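Long-range contact in DNA repair protein RAD7 (Saccharomyces cerevisiae, PDB 5ZB2), which helps promote global genome nucleotide excision repair, which removes damage from nontranscribing DNA, as a component of a complex with ABF1 and RAD16, and binds ELC1: residues S210-Y215 with K240-G245. Residues are numbered along the deposited sequence; the frame is centred on the assembly and turned at random.
Sequences SLCIEY and KLVLNG
Strands 210-214 and 240-244 run nearly parallel, axes 4.8 Å apart, as consecutive strands of the leucine-rich repeat (LRR) solenoid in this part of RAD7, linked through helix 224-234. Five backbone hydrogen bonds join them, from Leu211 N to Lys240 O (2.9 Å) through to Tyr215 N to Asn244 O (2.8 Å), the last carrying the pairing one residue beyond strand 210-214. On the face turned to the helix, Leu211 lies alongside Leu241 and Ile213 alongside Leu243, the members of each pair pointing the same way; Leu243 CD2 rests 3.8 Å from Ile213 CB. Leu211 and Leu243 also pack on helix 224-234. The other face is more polar. Lys240, with CG anti to its own N (chi1 177°) and the chain extended, runs past Ser210, CB 3.4 Å from Ser210 OG, and brings CE to 3.6 Å from Cys212 SG. Asn244 OD1 bonds onward to Ser272 OG on strand 270-272 and Glu274 N just after it, which should fix the amide's rotation. Asn244 O sits 4.0 Å over one face of the Tyr215 ring, offset toward its rim. Asn244 ND2 donates a hydrogen bond to the anti side of Glu214 OE1 (2.8 Å), bent to 143° at the hydrogen, the carboxylate and amide planes 68° apart.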
loop_
_atom_site.group_PDB
_atom_site.type_symbol
_atom_site.label_atom_id
_atom_site.label_comp_id
_atom_site.label_asym_id
_atom_site.label_seq_id
_atom_site.Cartn_x
_atom_site.Cartn_y
_atom_site.Cartn_z
ATOM N N SER A 210 4.732 28.910 20.796
ATOM C CA SER A 210 5.931 28.533 20.047
ATOM C C SER A 210 5.866 29.082 18.629
ATOM O O SER A 210 4.986 28.699 17.850
ATOM C CB SER A 210 6.104 27.011 20.012
ATOM O OG SER A 210 6.500 26.512 21.276
ATOM N N LEU A 211 6.815 29.953 18.291
ATOM C CA LEU A 211 6.943 30.523 16.957
ATOM C C LEU A 211 8.354 30.289 16.455
ATOM O O LEU A 211 9.324 30.640 17.138
ATOM C CB LEU A 211 6.647 32.028 16.950
ATOM C CG LEU A 211 6.892 32.706 15.595
ATOM C CD1 LEU A 211 5.856 32.247 14.594
ATOM C CD2 LEU A 211 6.890 34.212 15.725
ATOM N N CYS A 212 8.470 29.699 15.265
ATOM C CA CYS A 212 9.758 29.430 14.635
ATOM C C CYS A 212 9.720 29.940 13.202
ATOM O O CYS A 212 8.839 29.550 12.428
ATOM C CB CYS A 212 10.088 27.934 14.657
ATOM S SG CYS A 212 10.159 27.206 16.308
ATOM N N ILE A 213 10.668 30.807 12.855
ATOM C CA ILE A 213 10.815 31.315 11.492
ATOM C C ILE A 213 12.300 31.290 11.162
ATOM O O ILE A 213 13.102 31.896 11.879
ATOM C CB ILE A 213 10.257 32.740 11.318
ATOM C CG1 ILE A 213 8.773 32.792 11.698
ATOM C CG2 ILE A 213 10.464 33.209 9.881
ATOM C CD1 ILE A 213 8.151 34.193 11.647
ATOM N N GLU A 214 12.671 30.598 10.081
ATOM C CA GLU A 214 14.078 30.444 9.732
ATOM C C GLU A 214 14.292 30.664 8.241
ATOM O O GLU A 214 13.554 30.123 7.414
ATOM C CB GLU A 214 14.594 29.057 10.125
ATOM C CG GLU A 214 14.259 28.647 11.542
ATOM C CD GLU A 214 14.924 27.342 11.939
ATOM O OE1 GLU A 214 16.078 27.380 12.411
ATOM O OE2 GLU A 214 14.296 26.275 11.770
ATOM N N TYR A 215 15.315 31.451 7.913
ATOM C CA TYR A 215 15.834 31.616 6.562
ATOM C C TYR A 215 14.735 31.904 5.544
ATOM O O TYR A 215 14.486 31.094 4.644
ATOM C CB TYR A 215 16.638 30.370 6.181
ATOM C CG TYR A 215 17.611 30.011 7.278
ATOM C CD1 TYR A 215 18.688 30.834 7.558
ATOM C CD2 TYR A 215 17.425 28.881 8.062
ATOM C CE1 TYR A 215 19.568 30.539 8.577
ATOM C CE2 TYR A 215 18.301 28.574 9.086
ATOM C CZ TYR A 215 19.374 29.410 9.339
ATOM O OH TYR A 215 20.261 29.122 10.353
ATOM N N LYS A 240 8.601 29.765 23.303
ATOM C CA LYS A 240 9.653 29.425 22.349
ATOM C C LYS A 240 9.635 30.442 21.221
ATOM O O LYS A 240 8.645 30.537 20.488
ATOM C CB LYS A 240 9.454 28.008 21.798
ATOM C CG LYS A 240 10.458 27.588 20.730
ATOM C CD LYS A 240 10.202 26.158 20.271
ATOM C CE LYS A 240 11.306 25.638 19.369
ATOM N NZ LYS A 240 11.095 24.208 19.013
ATOM N N LEU A 241 10.725 31.194 21.077
ATOM C CA LEU A 241 10.878 32.150 19.984
ATOM C C LEU A 241 12.165 31.848 19.233
ATOM O O LEU A 241 13.256 31.917 19.810
ATOM C CB LEU A 241 10.888 33.588 20.508
ATOM C CG LEU A 241 11.040 34.673 19.439
ATOM C CD1 LEU A 241 9.860 34.654 18.483
ATOM C CD2 LEU A 241 11.194 36.045 20.082
ATOM N N VAL A 242 12.039 31.531 17.946
ATOM C CA VAL A 242 13.175 31.189 17.096
ATOM C C VAL A 242 13.073 32.013 15.820
ATOM O O VAL A 242 12.133 31.837 15.036
ATOM C CB VAL A 242 13.218 29.684 16.773
ATOM C CG1 VAL A 242 14.305 29.369 15.734
ATOM C CG2 VAL A 242 13.467 28.872 18.043
ATOM N N LEU A 243 14.034 32.913 15.614
ATOM C CA LEU A 243 14.114 33.743 14.410
ATOM C C LEU A 243 15.557 33.675 13.913
ATOM O O LEU A 243 16.406 34.458 14.350
ATOM C CB LEU A 243 13.688 35.178 14.692
ATOM C CG LEU A 243 12.274 35.393 15.236
ATOM C CD1 LEU A 243 12.099 36.833 15.712
ATOM C CD2 LEU A 243 11.235 35.042 14.177
ATOM N N ASN A 244 15.830 32.746 13.000
ATOM C CA ASN A 244 17.172 32.534 12.475
ATOM C C ASN A 244 17.241 32.974 11.018
ATOM O O ASN A 244 16.338 32.688 10.227
ATOM C CB ASN A 244 17.582 31.064 12.592
ATOM C CG ASN A 244 17.495 30.540 14.016
ATOM O OD1 ASN A 244 17.582 31.301 14.982
ATOM N ND2 ASN A 244 17.320 29.230 14.153
ATOM N N GLY A 245 18.320 33.671 10.669
ATOM C CA GLY A 245 18.505 34.128 9.309
ATOM C C GLY A 245 17.629 35.285 8.890
ATOM O O GLY A 245 17.623 35.637 7.707
#